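Local coordinates for isocitrate dehydrogenase [NAD] subunit 1, mitochondrial (Saccharomyces cerevisiae, PDB 3BLX), which supports the citric acid cycle as part of an octameric enzyme that oxidises isocitrate to 2-oxoglutarate with NAD(+), and also binds the 5'-untranslated leaders of mitochondrial mRNAs, at residues S35-F40 with W49-I54; D168-Y173 with P207-S212; M221-V224 with Q229-V232. One frame throughout, in Å; residues are numbered along the deposited sequence.

Interaction 1: residues S35-F40 with W49-I54; sequences SVRTIF and WETINI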
ATOM      1  N   SER E  35     -30.145  14.472  26.269  1.00 27.23           N
ATOM      2  CA  SER E  35     -31.163  13.462  26.485  1.00 23.27           C
ATOM      3  C   SER E  35     -30.576  12.040  26.429  1.00 37.25           C
ATOM      4  O   SER E  35     -30.789  11.243  27.337  1.00 39.04           O
ATOM      5  CB  SER E  35     -32.293  13.657  25.478  1.00 30.88           C
ATOM      6  OG  SER E  35     -33.174  12.559  25.474  1.00 45.57           O
ATOM      7  N   VAL E  36     -29.815  11.738  25.376  1.00 36.67           N
ATOM      8  CA  VAL E  36     -29.191  10.432  25.234  1.00 33.83           C
ATOM      9  C   VAL E  36     -28.163  10.189  26.342  1.00 33.08           C
ATOM     10  O   VAL E  36     -28.196   9.171  26.988  1.00 31.33           O
ATOM     11  CB  VAL E  36     -28.529  10.259  23.853  1.00 28.69           C
ATOM     12  CG1 VAL E  36     -27.563   9.088  23.880  1.00 24.10           C
ATOM     13  CG2 VAL E  36     -29.578  10.030  22.790  1.00 32.04           C
ATOM     14  N   ARG E  37     -27.244  11.123  26.547  1.00 29.38           N
ATOM     15  CA  ARG E  37     -26.273  11.020  27.631  1.00 37.68           C
ATOM     16  C   ARG E  37     -26.944  10.647  28.951  1.00 51.05           C
ATOM     17  O   ARG E  37     -26.453   9.778  29.675  1.00 45.92           O
ATOM     18  CB  ARG E  37     -25.525  12.333  27.806  1.00 28.83           C
ATOM     19  CG  ARG E  37     -24.147  12.326  27.262  1.00 44.58           C
ATOM     20  CD  ARG E  37     -23.346  13.433  27.890  1.00 52.66           C
ATOM     21  NE  ARG E  37     -23.313  14.603  27.034  1.00 58.83           N
ATOM     22  CZ  ARG E  37     -22.202  15.078  26.480  1.00 77.86           C
ATOM     23  NH1 ARG E  37     -21.044  14.466  26.718  1.00 42.28           N
ATOM     24  NH2 ARG E  37     -22.250  16.165  25.699  1.00 68.98           N
ATOM     25  N   THR E  38     -28.062  11.321  29.244  1.00 46.40           N
ATOM     26  CA  THR E  38     -28.843  11.127  30.469  1.00 46.89           C
ATOM     27  C   THR E  38     -29.469   9.724  30.566  1.00 38.57           C
ATOM     28  O   THR E  38     -29.325   9.025  31.566  1.00 41.03           O
ATOM     29  CB  THR E  38     -29.966  12.210  30.609  1.00 49.42           C
ATOM     30  OG1 THR E  38     -29.390  13.513  30.743  1.00 37.55           O
ATOM     31  CG2 THR E  38     -30.813  11.952  31.822  1.00 32.84           C
ATOM     32  N   ILE E  39     -30.183   9.317  29.536  1.00 30.75           N
ATOM     33  CA  ILE E  39     -30.696   7.957  29.500  1.00 34.39           C
ATOM     34  C   ILE E  39     -29.582   6.909  29.621  1.00 44.08           C
ATOM     35  O   ILE E  39     -29.758   5.865  30.252  1.00 47.02           O
ATOM     36  CB  ILE E  39     -31.466   7.693  28.225  1.00 18.26           C
ATOM     37  CG1 ILE E  39     -32.645   8.662  28.103  1.00 36.58           C
ATOM     38  CG2 ILE E  39     -31.917   6.248  28.169  1.00 21.34           C
ATOM     39  CD1 ILE E  39     -33.410   8.553  26.787  1.00 35.14           C
ATOM     40  N   PHE E  40     -28.430   7.185  29.025  1.00 45.40           N
ATOM     41  CA  PHE E  40     -27.334   6.213  29.032  1.00 48.22           C
ATOM     42  C   PHE E  40     -26.704   6.032  30.410  1.00 43.40           C
ATOM     43  O   PHE E  40     -26.453   4.920  30.809  1.00 51.36           O
ATOM     44  CB  PHE E  40     -26.256   6.555  27.988  1.00 40.58           C
ATOM     45  CG  PHE E  40     -26.509   5.951  26.623  1.00 33.14           C
ATOM     46  CD1 PHE E  40     -27.795   5.815  26.131  1.00 40.08           C
ATOM     47  CD2 PHE E  40     -25.464   5.571  25.823  1.00 26.73           C
ATOM     48  CE1 PHE E  40     -28.017   5.286  24.881  1.00 29.89           C
ATOM     49  CE2 PHE E  40     -25.680   5.050  24.581  1.00 25.15           C
ATOM     50  CZ  PHE E  40     -26.956   4.900  24.105  1.00 27.30           C
ATOM     51  N   TRP E  49     -18.038   8.615  26.523  1.00 33.12           N
ATOM     52  CA  TRP E  49     -18.092   9.563  25.424  1.00 23.33           C
ATOM     53  C   TRP E  49     -16.781  10.301  25.280  1.00 32.56           C
ATOM     54  O   TRP E  49     -16.195  10.735  26.262  1.00 33.18           O
ATOM     55  CB  TRP E  49     -19.201  10.559  25.648  1.00 23.85           C
ATOM     56  CG  TRP E  49     -20.536   9.928  25.930  1.00 34.92           C
ATOM     57  CD1 TRP E  49     -21.189   9.900  27.122  1.00 22.99           C
ATOM     58  CD2 TRP E  49     -21.386   9.260  24.987  1.00 32.64           C
ATOM     59  NE1 TRP E  49     -22.381   9.247  26.987  1.00 33.46           N
ATOM     60  CE2 TRP E  49     -22.535   8.850  25.686  1.00 26.83           C
ATOM     61  CE3 TRP E  49     -21.288   8.977  23.620  1.00 18.29           C
ATOM     62  CZ2 TRP E  49     -23.578   8.180  25.074  1.00 20.88           C
ATOM     63  CZ3 TRP E  49     -22.323   8.283  23.018  1.00 20.69           C
ATOM     64  CH2 TRP E  49     -23.451   7.902  23.739  1.00 27.70           C
ATOM     65  N   GLU E  50     -16.304  10.421  24.049  1.00 32.01           N
ATOM     66  CA  GLU E  50     -15.171  11.290  23.778  1.00 26.07           C
ATOM     67  C   GLU E  50     -15.791  12.440  23.034  1.00 33.39           C
ATOM     68  O   GLU E  50     -15.928  12.412  21.819  1.00 32.78           O
ATOM     69  CB  GLU E  50     -14.145  10.598  22.916  1.00 21.64           C
ATOM     70  CG  GLU E  50     -12.917  11.462  22.565  1.00 35.64           C
ATOM     71  CD  GLU E  50     -11.792  10.694  21.813  1.00 58.41           C
ATOM     72  OE1 GLU E  50     -11.025  11.332  21.066  1.00 59.57           O
ATOM     73  OE2 GLU E  50     -11.660   9.455  21.960  1.00 69.89           O
ATOM     74  N   THR E  51     -16.211  13.439  23.784  1.00 31.99           N
ATOM     75  CA  THR E  51     -17.038  14.480  23.230  1.00 37.11           C
ATOM     76  C   THR E  51     -16.217  15.558  22.504  1.00 33.24           C
ATOM     77  O   THR E  51     -15.195  16.005  22.984  1.00 29.54           O
ATOM     78  CB  THR E  51     -18.057  15.019  24.283  1.00 34.56           C
ATOM     79  OG1 THR E  51     -18.301  16.400  24.051  1.00 39.49           O
ATOM     80  CG2 THR E  51     -17.547  14.835  25.686  1.00 41.62           C
ATOM     81  N   ILE E  52     -16.650  15.917  21.301  1.00 29.91           N
ATOM     82  CA  ILE E  52     -15.899  16.846  20.468  1.00 44.90           C
ATOM     83  C   ILE E  52     -16.664  18.148  20.297  1.00 49.07           C
ATOM     84  O   ILE E  52     -17.795  18.162  19.792  1.00 42.75           O
ATOM     85  CB  ILE E  52     -15.607  16.284  19.038  1.00 40.63           C
ATOM     86  CG1 ILE E  52     -14.953  14.907  19.090  1.00 32.80           C
ATOM     87  CG2 ILE E  52     -14.713  17.252  18.277  1.00 22.77           C
ATOM     88  CD1 ILE E  52     -13.567  14.923  19.741  1.00 26.08           C
ATOM     89  N   ASN E  53     -16.026  19.240  20.708  1.00 45.13           N
ATOM     90  CA  ASN E  53     -16.620  20.573  20.676  1.00 44.18           C
ATOM     91  C   ASN E  53     -16.255  21.340  19.417  1.00 31.60           C
ATOM     92  O   ASN E  53     -15.193  21.936  19.318  1.00 43.54           O
ATOM     93  CB  ASN E  53     -16.169  21.370  21.902  1.00 76.49           C
ATOM     94  CG  ASN E  53     -16.398  20.615  23.208  1.00 89.96           C
ATOM     95  OD1 ASN E  53     -17.544  20.489  23.666  1.00 56.93           O
ATOM     96  ND2 ASN E  53     -15.305  20.113  23.821  1.00 53.29           N
ATOM     97  N   ILE E  54     -17.154  21.334  18.459  1.00 21.33           N
ATOM     98  CA  ILE E  54     -16.935  22.011  17.205  1.00 51.20           C
ATOM     99  C   ILE E  54     -17.492  23.438  17.314  1.00 58.76           C
ATOM    100  O   ILE E  54     -18.660  23.697  16.997  1.00 48.97           O
ATOM    101  CB  ILE E  54     -17.609  21.227  16.077  1.00 59.28           C
ATOM    102  CG1 ILE E  54     -18.199  19.911  16.631  1.00 71.00           C
ATOM    103  CG2 ILE E  54     -16.604  20.933  14.976  1.00 37.72           C
ATOM    104  CD1 ILE E  54     -19.363  20.062  17.693  1.00 61.99           C
TER

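Interaction 2: residues D168-Y173 with P207-S212; sequences DFAKKY and PDIDVS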
ATOM      1  N   ASP E 168     -27.538  -6.430   1.528  1.00 33.28           N
ATOM      2  CA  ASP E 168     -27.069  -6.997   2.799  1.00 28.88           C
ATOM      3  C   ASP E 168     -27.904  -6.529   3.972  1.00 28.69           C
ATOM      4  O   ASP E 168     -28.035  -7.235   4.967  1.00 39.32           O
ATOM      5  CB  ASP E 168     -25.611  -6.663   3.054  1.00 19.52           C
ATOM      6  CG  ASP E 168     -24.656  -7.506   2.216  1.00 54.50           C
ATOM      7  OD1 ASP E 168     -25.017  -8.662   1.867  1.00 46.65           O
ATOM      8  OD2 ASP E 168     -23.536  -7.012   1.914  1.00 52.76           O
ATOM      9  N   PHE E 169     -28.476  -5.343   3.836  1.00 28.81           N
ATOM     10  CA  PHE E 169     -29.262  -4.713   4.899  1.00 37.77           C
ATOM     11  C   PHE E 169     -30.665  -5.303   4.920  1.00 35.96           C
ATOM     12  O   PHE E 169     -31.216  -5.587   5.969  1.00 33.16           O
ATOM     13  CB  PHE E 169     -29.323  -3.210   4.643  1.00 28.54           C
ATOM     14  CG  PHE E 169     -29.854  -2.410   5.782  1.00 29.08           C
ATOM     15  CD1 PHE E 169     -31.225  -2.152   5.884  1.00 30.20           C
ATOM     16  CD2 PHE E 169     -28.984  -1.866   6.721  1.00 23.19           C
ATOM     17  CE1 PHE E 169     -31.724  -1.384   6.927  1.00 31.26           C
ATOM     18  CE2 PHE E 169     -29.464  -1.099   7.762  1.00 29.33           C
ATOM     19  CZ  PHE E 169     -30.842  -0.854   7.872  1.00 31.03           C
ATOM     20  N   ALA E 170     -31.233  -5.481   3.739  1.00 29.10           N
ATOM     21  CA  ALA E 170     -32.506  -6.157   3.600  1.00 32.44           C
ATOM     22  C   ALA E 170     -32.419  -7.574   4.171  1.00 41.26           C
ATOM     23  O   ALA E 170     -33.301  -7.985   4.908  1.00 52.11           O
ATOM     24  CB  ALA E 170     -32.939  -6.180   2.130  1.00 32.33           C
ATOM     25  N   LYS E 171     -31.355  -8.307   3.839  1.00 43.79           N
ATOM     26  CA  LYS E 171     -31.092  -9.647   4.398  1.00 41.96           C
ATOM     27  C   LYS E 171     -31.092  -9.611   5.925  1.00 45.46           C
ATOM     28  O   LYS E 171     -31.809 -10.359   6.581  1.00 55.12           O
ATOM     29  CB  LYS E 171     -29.731 -10.184   3.920  1.00 40.54           C
ATOM     30  CG  LYS E 171     -29.655 -11.702   3.648  1.00 50.60           C
ATOM     31  CD  LYS E 171     -30.185 -12.033   2.229  1.00 76.64           C
ATOM     32  CE  LYS E 171     -30.027 -13.518   1.836  1.00 86.53           C
ATOM     33  NZ  LYS E 171     -30.665 -13.842   0.495  1.00 78.55           N
ATOM     34  N   LYS E 172     -30.283  -8.725   6.485  1.00 43.52           N
ATOM     35  CA  LYS E 172     -30.069  -8.697   7.925  1.00 45.09           C
ATOM     36  C   LYS E 172     -31.332  -8.359   8.714  1.00 49.44           C
ATOM     37  O   LYS E 172     -31.508  -8.819   9.837  1.00 52.40           O
ATOM     38  CB  LYS E 172     -28.971  -7.692   8.276  1.00 36.25           C
ATOM     39  CG  LYS E 172     -28.331  -7.910   9.640  1.00 40.98           C
ATOM     40  CD  LYS E 172     -27.514  -6.694  10.059  1.00 38.65           C
ATOM     41  CE  LYS E 172     -26.615  -6.987  11.244  1.00 41.59           C
ATOM     42  NZ  LYS E 172     -26.011  -5.723  11.769  1.00 61.88           N
ATOM     43  N   TYR E 173     -32.203  -7.537   8.140  1.00 46.72           N
ATOM     44  CA  TYR E 173     -33.383  -7.069   8.876  1.00 44.45           C
ATOM     45  C   TYR E 173     -34.661  -7.641   8.277  1.00 44.81           C
ATOM     46  O   TYR E 173     -35.757  -7.106   8.454  1.00 46.84           O
ATOM     47  CB  TYR E 173     -33.415  -5.525   8.997  1.00 30.67           C
ATOM     48  CG  TYR E 173     -32.225  -4.991   9.765  1.00 44.84           C
ATOM     49  CD1 TYR E 173     -31.160  -4.377   9.116  1.00 37.01           C
ATOM     50  CD2 TYR E 173     -32.153  -5.140  11.142  1.00 46.92           C
ATOM     51  CE1 TYR E 173     -30.067  -3.906   9.826  1.00 55.28           C
ATOM     52  CE2 TYR E 173     -31.061  -4.675  11.864  1.00 61.45           C
ATOM     53  CZ  TYR E 173     -30.016  -4.055  11.210  1.00 66.65           C
ATOM     54  OH  TYR E 173     -28.929  -3.602  11.943  1.00 59.32           O
ATOM     55  N   PRO E 207     -31.123 -13.776  -4.470  1.00 68.91           N
ATOM     56  CA  PRO E 207     -32.299 -14.212  -5.241  1.00 65.14           C
ATOM     57  C   PRO E 207     -33.567 -14.191  -4.385  1.00 71.32           C
ATOM     58  O   PRO E 207     -34.682 -13.984  -4.906  1.00 48.04           O
ATOM     59  CB  PRO E 207     -31.945 -15.650  -5.647  1.00 55.80           C
ATOM     60  CG  PRO E 207     -30.451 -15.822  -5.275  1.00 67.55           C
ATOM     61  CD  PRO E 207     -30.226 -14.892  -4.129  1.00 54.50           C
ATOM     62  N   ASP E 208     -33.371 -14.386  -3.075  1.00 71.62           N
ATOM     63  CA  ASP E 208     -34.452 -14.394  -2.078  1.00 70.74           C
ATOM     64  C   ASP E 208     -35.104 -13.019  -1.870  1.00 77.14           C
ATOM     65  O   ASP E 208     -36.109 -12.889  -1.159  1.00 67.59           O
ATOM     66  CB  ASP E 208     -33.921 -14.897  -0.735  1.00 90.29           C
ATOM     67  CG  ASP E 208     -33.429 -16.339  -0.797  1.00123.91           C
ATOM     68  OD1 ASP E 208     -33.714 -17.021  -1.811  1.00120.64           O
ATOM     69  OD2 ASP E 208     -32.760 -16.788   0.173  1.00112.11           O
ATOM     70  N   ILE E 209     -34.518 -11.998  -2.488  1.00 70.22           N
ATOM     71  CA  ILE E 209     -35.017 -10.640  -2.365  1.00 50.28           C
ATOM     72  C   ILE E 209     -35.547 -10.088  -3.693  1.00 51.82           C
ATOM     73  O   ILE E 209     -34.878 -10.153  -4.733  1.00 55.20           O
ATOM     74  CB  ILE E 209     -33.938  -9.711  -1.792  1.00 41.11           C
ATOM     75  CG1 ILE E 209     -33.609 -10.126  -0.370  1.00 32.57           C
ATOM     76  CG2 ILE E 209     -34.423  -8.271  -1.820  1.00 46.21           C
ATOM     77  CD1 ILE E 209     -32.468  -9.361   0.229  1.00 51.73           C
ATOM     78  N   ASP E 210     -36.756  -9.545  -3.641  1.00 45.13           N
ATOM     79  CA  ASP E 210     -37.395  -8.954  -4.811  1.00 56.37           C
ATOM     80  C   ASP E 210     -36.759  -7.632  -5.181  1.00 50.55           C
ATOM     81  O   ASP E 210     -36.802  -6.672  -4.405  1.00 64.48           O
ATOM     82  CB  ASP E 210     -38.892  -8.711  -4.554  1.00 64.44           C
ATOM     83  CG  ASP E 210     -39.721  -9.983  -4.624  1.00 92.10           C
ATOM     84  OD1 ASP E 210     -39.137 -11.093  -4.620  1.00 93.54           O
ATOM     85  OD2 ASP E 210     -40.965  -9.871  -4.675  1.00 94.34           O
ATOM     86  N   VAL E 211     -36.193  -7.573  -6.377  1.00 35.38           N
ATOM     87  CA  VAL E 211     -35.664  -6.319  -6.905  1.00 42.38           C
ATOM     88  C   VAL E 211     -36.693  -5.653  -7.811  1.00 42.43           C
ATOM     89  O   VAL E 211     -37.502  -6.328  -8.419  1.00 43.47           O
ATOM     90  CB  VAL E 211     -34.420  -6.557  -7.744  1.00 38.57           C
ATOM     91  CG1 VAL E 211     -33.566  -5.296  -7.753  1.00 50.27           C
ATOM     92  CG2 VAL E 211     -33.636  -7.744  -7.202  1.00 53.41           C
ATOM     93  N   SER E 212     -36.656  -4.329  -7.907  1.00 40.26           N
ATOM     94  CA  SER E 212     -37.590  -3.613  -8.766  1.00 38.43           C
ATOM     95  C   SER E 212     -37.055  -2.218  -9.045  1.00 46.06           C
ATOM     96  O   SER E 212     -36.038  -1.820  -8.491  1.00 41.45           O
ATOM     97  CB  SER E 212     -38.987  -3.547  -8.132  1.00 47.32           C
ATOM     98  OG  SER E 212     -38.924  -3.513  -6.701  1.00 55.96           O
TER

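Interaction 3: residues M221-V224 with Q229-V232; sequences MQAV and QFDV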
ATOM      1  N   MET E 221     -44.787  10.562  -6.258  1.00 42.92           N
ATOM      2  CA  MET E 221     -46.239  10.480  -6.283  1.00 43.51           C
ATOM      3  C   MET E 221     -46.700   9.256  -5.496  1.00 45.13           C
ATOM      4  O   MET E 221     -47.566   9.341  -4.621  1.00 47.89           O
ATOM      5  CB  MET E 221     -46.720  10.388  -7.732  1.00 47.53           C
ATOM      6  CG  MET E 221     -48.211  10.569  -7.916  1.00 48.98           C
ATOM      7  SD  MET E 221     -48.664  10.243  -9.616  1.00 64.00           S
ATOM      8  CE  MET E 221     -48.784   8.431  -9.585  1.00 54.47           C
ATOM      9  N   GLN E 222     -46.099   8.123  -5.801  1.00 32.53           N
ATOM     10  CA  GLN E 222     -46.457   6.869  -5.156  1.00 40.26           C
ATOM     11  C   GLN E 222     -46.198   6.902  -3.636  1.00 46.85           C
ATOM     12  O   GLN E 222     -46.889   6.251  -2.858  1.00 50.41           O
ATOM     13  CB  GLN E 222     -45.664   5.736  -5.812  1.00 40.59           C
ATOM     14  CG  GLN E 222     -46.468   4.504  -6.128  1.00 49.04           C
ATOM     15  CD  GLN E 222     -47.588   4.781  -7.095  1.00 53.87           C
ATOM     16  OE1 GLN E 222     -48.720   4.344  -6.883  1.00 63.73           O
ATOM     17  NE2 GLN E 222     -47.287   5.521  -8.162  1.00 43.71           N
ATOM     18  N   ALA E 223     -45.190   7.653  -3.211  1.00 36.33           N
ATOM     19  CA  ALA E 223     -44.831   7.671  -1.794  1.00 51.45           C
ATOM     20  C   ALA E 223     -45.816   8.455  -0.912  1.00 53.34           C
ATOM     21  O   ALA E 223     -46.021   8.111   0.263  1.00 45.00           O
ATOM     22  CB  ALA E 223     -43.404   8.209  -1.593  1.00 35.00           C
ATOM     23  N   VAL E 224     -46.386   9.529  -1.455  1.00 33.11           N
ATOM     24  CA  VAL E 224     -47.346  10.317  -0.697  1.00 44.42           C
ATOM     25  C   VAL E 224     -48.748   9.725  -0.774  1.00 54.13           C
ATOM     26  O   VAL E 224     -49.553   9.948   0.128  1.00 55.74           O
ATOM     27  CB  VAL E 224     -47.379  11.804  -1.126  1.00 41.56           C
ATOM     28  CG1 VAL E 224     -46.029  12.446  -0.904  1.00 41.94           C
ATOM     29  CG2 VAL E 224     -47.807  11.959  -2.580  1.00 33.94           C
ATOM     30  N   GLN E 229     -46.618   0.166  -0.494  1.00 39.55           N
ATOM     31  CA  GLN E 229     -46.082  -0.681  -1.534  1.00 47.93           C
ATOM     32  C   GLN E 229     -44.559  -0.767  -1.478  1.00 47.42           C
ATOM     33  O   GLN E 229     -43.967  -1.678  -2.058  1.00 54.18           O
ATOM     34  CB  GLN E 229     -46.567  -0.177  -2.898  1.00 41.43           C
ATOM     35  CG  GLN E 229     -45.748   0.925  -3.453  1.00 40.97           C
ATOM     36  CD  GLN E 229     -46.426   1.599  -4.616  1.00 60.75           C
ATOM     37  OE1 GLN E 229     -47.322   2.430  -4.432  1.00 53.29           O
ATOM     38  NE2 GLN E 229     -45.996   1.256  -5.830  1.00 53.41           N
ATOM     39  N   PHE E 230     -43.928   0.166  -0.761  1.00 50.55           N
ATOM     40  CA  PHE E 230     -42.464   0.240  -0.698  1.00 38.68           C
ATOM     41  C   PHE E 230     -41.913  -0.418   0.531  1.00 48.67           C
ATOM     42  O   PHE E 230     -42.579  -0.489   1.568  1.00 56.17           O
ATOM     43  CB  PHE E 230     -41.968   1.684  -0.770  1.00 36.25           C
ATOM     44  CG  PHE E 230     -42.345   2.379  -2.050  1.00 41.26           C
ATOM     45  CD1 PHE E 230     -43.159   3.502  -2.035  1.00 39.26           C
ATOM     46  CD2 PHE E 230     -41.939   1.870  -3.269  1.00 38.69           C
ATOM     47  CE1 PHE E 230     -43.534   4.135  -3.209  1.00 48.37           C
ATOM     48  CE2 PHE E 230     -42.317   2.497  -4.459  1.00 45.57           C
ATOM     49  CZ  PHE E 230     -43.114   3.635  -4.424  1.00 42.89           C
ATOM     50  N   ASP E 231     -40.683  -0.897   0.403  1.00 39.75           N
ATOM     51  CA  ASP E 231     -40.008  -1.542   1.512  1.00 40.23           C
ATOM     52  C   ASP E 231     -38.628  -0.875   1.762  1.00 48.09           C
ATOM     53  O   ASP E 231     -38.495   0.016   2.596  1.00 33.70           O
ATOM     54  CB  ASP E 231     -39.900  -3.048   1.232  1.00 35.26           C
ATOM     55  CG  ASP E 231     -39.535  -3.852   2.475  1.00 63.00           C
ATOM     56  OD1 ASP E 231     -39.176  -3.225   3.494  1.00 64.80           O
ATOM     57  OD2 ASP E 231     -39.608  -5.107   2.434  1.00 69.61           O
ATOM     58  N   VAL E 232     -37.608  -1.303   1.032  1.00 37.42           N
ATOM     59  CA  VAL E 232     -36.336  -0.633   1.068  1.00 26.87           C
ATOM     60  C   VAL E 232     -36.131   0.120  -0.235  1.00 31.10           C
ATOM     61  O   VAL E 232     -36.180  -0.481  -1.302  1.00 42.17           O
ATOM     62  CB  VAL E 232     -35.213  -1.642   1.265  1.00 28.51           C
ATOM     63  CG1 VAL E 232     -33.890  -0.976   1.047  1.00 26.28           C
ATOM     64  CG2 VAL E 232     -35.269  -2.232   2.653  1.00 25.99           C
TER

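Interaction 1: residues S35-F40 with W49-I54
The Trp49 indole and the Phe40 ring are the two flat groups that meet here. Their planes are about 30° apart, but the rings are displaced from one another and barely overlap, with the Phe40 centroid 5.4 Å from that of the six-membered ring of Trp49. The touching corner is CD2 and CE2 of Phe40 against CZ2 and CH2 of Trp49. One face of the Phe40 ring carries CG1 of Val36 from the same helix, set toward the rim. That methyl also reaches Trp49, with Val36 CG1 4.3 Å from Trp49 CZ2.

The pyrrole side of the indole meets the aliphatic part of Arg37, whose CG lies 3.6 Å from Trp49 NE1. The Arg37 chain bends at its third torsion and runs on past the indole toward the strand. Its guanidinium plane stands 74° from the indole plane. With CZ 5.7 Å from the five-membered ring centroid, any cation-pi attraction is weak. The guanidinium edge ends at Thr51, where NH1 is 3.7 Å from CG2. Arg37 NE makes a weak, long ion pair with Asp34.

Trp49 has CG anti to its carbonyl carbon (chi1 -53°), which sends the indole out to helix 27-42. This helix and strand 47-51 close a beta-alpha-beta unit begun by strand 17-25. Replacing the indole with an alanine here would probably leave a gap beside Phe40 and Val36 and set the Arg37 chain free to turn. The contact rests on apolar and aromatic packing, with the arginine charge carried to its margin.

Interaction 2: residues D168-Y173 with P207-S212
Lys171 reaches from the end of helix 156-172 to the turn before strand 210-215, passing Ile209 and finishing at Asp208. From CB its chain bends at chi2 (83°), then runs straight through CD and CE. The bend brings the chain over the end of Ile209, where Lys171 CD lies 4.0 Å from Ile209 CD1. Beyond this the chain slants away to the carboxylate. The terminal NZ forms a long salt bridge, 3.6 Å from Asp208 OD2, and it lies as close to Asp208 CB. Both residues are exposed and Asp208 is poorly ordered, so the ion pair is probably loose.

The buried half of the contact belongs to Ile209. Its CG1 stands anti to the carbonyl carbon (chi1 -65°), and CD1 extends from it toward the helix. There CD1 packs 3.7 Å from Ala170 CB and 3.9 Å from Lys171 N. The small alanine probably lets the isoleucine come close to the helix backbone. Ile209 also touches Phe167 one turn earlier, and both Ala170 and Ile209 rest on Val178 of strand 177-182. Asp168 OD1 is hydrogen-bonded to Tyr206 OH just ahead of the turn.

Strands 177-182 and 210-215 are parallel neighbours joined through helix 190-205, a beta-alpha-beta crossover. Helix 156-172 packs against that part of the sheet through Ala170 and Ile209.

Interaction 3: residues M221-V224 with Q229-V232
Gln222 and Ala223 meet the outer end of the Phe230 ring. CB of Gln222 is 3.6 Å from Phe230 CZ, coming in near the plane of the ring. The backbone of the helix lies at the same edge, with Ala223 N 3.9 Å from Phe230 CE1. Ala223 CB touches that atom more loosely, at 4.4 Å. The chains of Gln222 and Gln229 cross at about a right angle, but they come too close in the model, and how their amide ends meet is doubtful. Gln229 also covers Phe230, since its CG stands 3.7 Å above the ring plane, over the ring centre. Its chi1 of 84° holds CG between the backbone N and the carbonyl carbon, where it comes to lie over the ring of the next residue.

Strand 210-215, helix 216-225 and strand 232-235 form a beta-alpha-beta unit. Strand 177-182 lies between the two strands, parallel to both.

Farther out, Ala223 rests on Ile246 of helix 237-251. Asp231 forms a salt bridge with Arg175 and accepts hydrogen bonds from the backbone N of Lys176 and of Ser177. On the helix, Val224 O is hydrogen-bonded to Tyr126 OH of a neighbouring subunit 2 chain.

Interactions 1 and 2 both reach the main sheet of the chain, but on opposite sides of the chain's centre. Their centres are 34 Å apart and their nearest atoms about 15 Å apart. Interaction 3 is 35 Å from interaction 1 between centres, with nearest atoms about 24 Å apart. Interactions 2 and 3 are neighbours: their centres are 17 Å apart and their nearest atoms about 5 Å apart, without touching. Strand 210-215 of interaction 2 leads directly into helix 216-225 of interaction 3. All three lie away from Arg98 and Arg129, which probably bind substrate, and from Lys183, probably critical for catalysis. Of the three, interaction 3 has segments touched by subunit 2.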